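Local coordinates for protein serine protease pet (Escherichia coli, PDB 4OM9) that acts as a secreted serine protease enterotoxin of enteroaggregative E. coli, an autotransporter passenger whose protease domain rides on a long beta-helix and which probably cleaves host alpha-fodrin, at residues L305-F316 / A328-A339. Residues are numbered along the deposited sequence; the frame is centred on the assembly and turned at random.
Sequences LKENLDLGYGGF and AEGNNNVTFKGA
Leu-309 O is gripped twice: Lys-337 N reaches it at 3.0 Å, and a water that also bonds Thr-335 OG1 donates to it. This carbonyl sits in the ladder that stacks strand 309-310 on strand 335-337, two successive coils of the parallel right-handed beta-helix typical of autotransporter passengers. Leu-309 N bonds Thr-335 O, and Leu-311 N meets Lys-337 O at 2.8 Å in a nearly straight bond; Glu-329 N to Leu-305 O continues the ladder beside Ala-328. Before the strand, Asn-308 offers an acceptor on a short side chain: with CG beside its own N (chi1 -67°), OD1 takes Thr-335 N at 2.9 Å from above the amide plane, as a strand carbonyl otherwise would.

Inside the coil the fit is aromatic. Phe-316 and Phe-336 arrive from opposite directions and stack face to face, centroids 4.0 Å apart and planes at 17°, while Leu-311 CG meets the edge of the Phe-336 ring in its plane. Trp-351, from a later coil, touches both phenylalanines, whose flat rings suit layered packing. Leu-309 CD2 lies alongside the Phe-336 ring, and Val-334 CG2 packs on Leu-305 CB. On the outer side, the aliphatic part of Lys-337 runs beside Asp-310, whose OD1 takes Gly-312 N in an Asx turn. At Gly-338 a CB would run into Gly-314 O and crowd Leu-311 CB; its absence lets Ala-339 N bond Gly-314 O at 2.7 Å.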
loop_
_atom_site.group_PDB
_atom_site.type_symbol
_atom_site.label_atom_id
_atom_site.label_comp_id
_atom_site.label_asym_id
_atom_site.label_seq_id
_atom_site.Cartn_x
_atom_site.Cartn_y
_atom_site.Cartn_z
ATOM N N LEU A 305 12.167 -8.463 -46.552
ATOM C CA LEU A 305 12.039 -9.909 -46.723
ATOM C C LEU A 305 11.274 -10.240 -48.013
ATOM O O LEU A 305 10.151 -9.743 -48.209
ATOM C CB LEU A 305 11.329 -10.523 -45.511
ATOM C CG LEU A 305 12.149 -10.983 -44.305
ATOM C CD1 LEU A 305 13.283 -10.026 -44.008
ATOM C CD2 LEU A 305 11.251 -11.157 -43.104
ATOM N N LYS A 306 11.883 -11.065 -48.880
ATOM C CA LYS A 306 11.255 -11.499 -50.132
ATOM C C LYS A 306 10.382 -12.728 -49.947
ATOM O O LYS A 306 9.738 -13.193 -50.881
ATOM C CB LYS A 306 12.306 -11.830 -51.197
ATOM C CG LYS A 306 13.499 -10.913 -51.238
ATOM C CD LYS A 306 14.778 -11.709 -51.505
ATOM C CE LYS A 306 15.069 -11.891 -52.973
ATOM N NZ LYS A 306 16.360 -12.604 -53.156
ATOM N N GLU A 307 10.399 -13.282 -48.748
ATOM C CA GLU A 307 9.709 -14.529 -48.479
ATOM C C GLU A 307 9.711 -14.713 -46.976
ATOM O O GLU A 307 10.334 -13.938 -46.256
ATOM C CB GLU A 307 10.407 -15.711 -49.179
ATOM C CG GLU A 307 11.905 -15.767 -48.888
ATOM C CD GLU A 307 12.642 -16.888 -49.622
ATOM O OE1 GLU A 307 12.255 -17.243 -50.759
ATOM O OE2 GLU A 307 13.628 -17.409 -49.056
ATOM N N ASN A 308 9.009 -15.734 -46.512
ATOM C CA ASN A 308 9.071 -16.119 -45.125
ATOM C C ASN A 308 10.516 -16.386 -44.754
ATOM O O ASN A 308 11.258 -17.003 -45.519
ATOM C CB ASN A 308 8.205 -17.343 -44.871
ATOM C CG ASN A 308 6.741 -17.045 -45.054
ATOM O OD1 ASN A 308 6.356 -15.883 -45.184
ATOM N ND2 ASN A 308 5.916 -18.082 -45.070
ATOM N N LEU A 309 10.915 -15.849 -43.607
ATOM C CA LEU A 309 12.232 -16.070 -43.060
ATOM C C LEU A 309 12.085 -16.843 -41.747
ATOM O O LEU A 309 11.360 -16.426 -40.838
ATOM C CB LEU A 309 12.975 -14.743 -42.842
ATOM C CG LEU A 309 14.393 -14.918 -42.256
ATOM C CD1 LEU A 309 15.350 -15.529 -43.296
ATOM C CD2 LEU A 309 14.948 -13.617 -41.704
ATOM N N ASP A 310 12.749 -17.995 -41.690
ATOM C CA ASP A 310 12.784 -18.827 -40.511
ATOM C C ASP A 310 14.244 -18.934 -40.129
ATOM O O ASP A 310 15.031 -19.566 -40.853
ATOM C CB ASP A 310 12.172 -20.216 -40.764
ATOM C CG ASP A 310 12.046 -21.049 -39.467
ATOM O OD1 ASP A 310 12.740 -20.732 -38.475
ATOM O OD2 ASP A 310 11.252 -22.019 -39.442
ATOM N N LEU A 311 14.595 -18.313 -39.003
ATOM C CA LEU A 311 15.981 -18.213 -38.577
ATOM C C LEU A 311 16.376 -19.375 -37.695
ATOM O O LEU A 311 17.461 -19.375 -37.138
ATOM C CB LEU A 311 16.242 -16.903 -37.833
ATOM C CG LEU A 311 16.704 -15.659 -38.597
ATOM C CD1 LEU A 311 17.594 -14.809 -37.707
ATOM C CD2 LEU A 311 17.403 -15.980 -39.922
ATOM N N GLY A 312 15.493 -20.362 -37.582
ATOM C CA GLY A 312 15.716 -21.482 -36.690
ATOM C C GLY A 312 16.050 -21.032 -35.271
ATOM O O GLY A 312 15.257 -20.374 -34.595
ATOM N N TYR A 313 17.254 -21.357 -34.825
ATOM C CA TYR A 313 17.651 -21.016 -33.460
ATOM C C TYR A 313 18.170 -19.582 -33.358
ATOM O O TYR A 313 18.323 -19.050 -32.268
ATOM C CB TYR A 313 18.711 -22.002 -32.964
ATOM C CG TYR A 313 18.231 -23.432 -32.831
ATOM C CD1 TYR A 313 17.025 -23.720 -32.223
ATOM C CD2 TYR A 313 18.992 -24.494 -33.305
ATOM C CE1 TYR A 313 16.575 -25.022 -32.086
ATOM C CE2 TYR A 313 18.549 -25.806 -33.166
ATOM C CZ TYR A 313 17.332 -26.057 -32.550
ATOM O OH TYR A 313 16.866 -27.348 -32.395
ATOM N N GLY A 314 18.441 -18.952 -34.492
ATOM C CA GLY A 314 18.841 -17.551 -34.504
ATOM C C GLY A 314 17.650 -16.597 -34.371
ATOM O O GLY A 314 16.506 -17.020 -34.520
ATOM N N GLY A 315 17.931 -15.323 -34.089
ATOM C CA GLY A 315 16.942 -14.264 -34.084
ATOM C C GLY A 315 17.546 -12.907 -34.417
ATOM O O GLY A 315 18.735 -12.824 -34.731
ATOM N N PHE A 316 16.739 -11.849 -34.329
ATOM C CA PHE A 316 17.181 -10.494 -34.663
ATOM C C PHE A 316 17.760 -9.739 -33.480
ATOM O O PHE A 316 17.121 -9.610 -32.433
ATOM C CB PHE A 316 16.025 -9.662 -35.238
ATOM C CG PHE A 316 15.613 -10.049 -36.632
ATOM C CD1 PHE A 316 16.399 -10.892 -37.402
ATOM C CD2 PHE A 316 14.435 -9.541 -37.182
ATOM C CE1 PHE A 316 16.017 -11.236 -38.695
ATOM C CE2 PHE A 316 14.035 -9.881 -38.475
ATOM C CZ PHE A 316 14.829 -10.723 -39.235
ATOM N N ALA A 328 7.936 -6.200 -45.935
ATOM C CA ALA A 328 7.777 -7.170 -47.010
ATOM C C ALA A 328 7.941 -6.502 -48.358
ATOM O O ALA A 328 7.372 -5.443 -48.625
ATOM C CB ALA A 328 6.433 -7.842 -46.934
ATOM N N GLU A 329 8.720 -7.143 -49.209
ATOM C CA GLU A 329 8.857 -6.737 -50.591
ATOM C C GLU A 329 7.492 -6.759 -51.274
ATOM O O GLU A 329 6.712 -7.685 -51.061
ATOM C CB GLU A 329 9.827 -7.673 -51.285
ATOM C CG GLU A 329 10.430 -7.206 -52.571
ATOM C CD GLU A 329 11.411 -8.248 -53.110
ATOM O OE1 GLU A 329 12.634 -7.998 -53.080
ATOM O OE2 GLU A 329 10.955 -9.336 -53.528
ATOM N N GLY A 330 7.213 -5.735 -52.080
ATOM C CA GLY A 330 5.963 -5.633 -52.821
ATOM C C GLY A 330 4.671 -5.723 -52.021
ATOM O O GLY A 330 3.664 -6.158 -52.567
ATOM N N ASN A 331 4.713 -5.333 -50.738
ATOM C CA ASN A 331 3.568 -5.391 -49.802
ATOM C C ASN A 331 2.990 -6.804 -49.702
ATOM O O ASN A 331 1.800 -6.991 -49.442
ATOM C CB ASN A 331 2.470 -4.378 -50.198
ATOM C CG ASN A 331 1.418 -4.138 -49.073
ATOM O OD1 ASN A 331 1.719 -4.223 -47.876
ATOM N ND2 ASN A 331 0.176 -3.857 -49.474
ATOM N N ASN A 332 3.847 -7.798 -49.904
ATOM C CA ASN A 332 3.466 -9.192 -49.719
ATOM C C ASN A 332 3.254 -9.585 -48.255
ATOM O O ASN A 332 3.511 -8.804 -47.339
ATOM C CB ASN A 332 4.525 -10.097 -50.347
ATOM C CG ASN A 332 4.552 -9.973 -51.856
ATOM O OD1 ASN A 332 3.805 -10.657 -52.543
ATOM N ND2 ASN A 332 5.382 -9.069 -52.375
ATOM N N ASN A 333 2.791 -10.809 -48.039
ATOM C CA ASN A 333 2.605 -11.301 -46.690
ATOM C C ASN A 333 3.700 -12.282 -46.271
ATOM O O ASN A 333 3.619 -13.469 -46.571
ATOM C CB ASN A 333 1.232 -11.955 -46.577
ATOM C CG ASN A 333 0.112 -10.963 -46.758
ATOM O OD1 ASN A 333 0.278 -9.766 -46.503
ATOM N ND2 ASN A 333 -1.037 -11.447 -47.208
ATOM N N VAL A 334 4.728 -11.790 -45.592
ATOM C CA VAL A 334 5.792 -12.674 -45.107
ATOM C C VAL A 334 5.879 -12.729 -43.577
ATOM O O VAL A 334 5.622 -11.745 -42.869
ATOM C CB VAL A 334 7.176 -12.261 -45.673
ATOM C CG1 VAL A 334 7.157 -12.279 -47.184
ATOM C CG2 VAL A 334 7.569 -10.883 -45.177
ATOM N N THR A 335 6.248 -13.895 -43.068
ATOM C CA THR A 335 6.381 -14.073 -41.634
ATOM C C THR A 335 7.841 -14.191 -41.231
ATOM O O THR A 335 8.694 -14.613 -42.019
ATOM C CB THR A 335 5.608 -15.312 -41.154
ATOM O OG1 THR A 335 6.194 -16.490 -41.718
ATOM C CG2 THR A 335 4.128 -15.226 -41.584
ATOM N N PHE A 336 8.132 -13.776 -40.005
ATOM C CA PHE A 336 9.418 -14.075 -39.415
ATOM C C PHE A 336 9.256 -15.033 -38.252
ATOM O O PHE A 336 8.267 -14.967 -37.511
ATOM C CB PHE A 336 10.122 -12.816 -38.935
ATOM C CG PHE A 336 11.370 -13.097 -38.133
ATOM C CD1 PHE A 336 12.501 -13.612 -38.749
ATOM C CD2 PHE A 336 11.405 -12.844 -36.773
ATOM C CE1 PHE A 336 13.650 -13.862 -38.029
ATOM C CE2 PHE A 336 12.554 -13.095 -36.030
ATOM C CZ PHE A 336 13.680 -13.611 -36.658
ATOM N N LYS A 337 10.234 -15.923 -38.103
ATOM C CA LYS A 337 10.294 -16.836 -36.973
ATOM C C LYS A 337 11.735 -17.031 -36.547
ATOM O O LYS A 337 12.633 -17.115 -37.393
ATOM C CB LYS A 337 9.670 -18.184 -37.322
ATOM C CG LYS A 337 9.705 -19.178 -36.179
ATOM C CD LYS A 337 8.989 -20.466 -36.536
ATOM C CE LYS A 337 8.999 -21.438 -35.365
ATOM N NZ LYS A 337 8.141 -22.631 -35.631
ATOM N N GLY A 338 11.950 -17.114 -35.239
ATOM C CA GLY A 338 13.265 -17.411 -34.696
ATOM C C GLY A 338 13.340 -17.306 -33.182
ATOM O O GLY A 338 12.358 -17.513 -32.480
ATOM N N ALA A 339 14.530 -16.965 -32.694
ATOM C CA ALA A 339 14.831 -16.900 -31.266
ATOM C C ALA A 339 14.108 -15.734 -30.607
ATOM O O ALA A 339 13.805 -15.766 -29.429
ATOM C CB ALA A 339 16.327 -16.775 -31.063
HETATM O O HOH W 1 8.644 -17.522 -40.820
#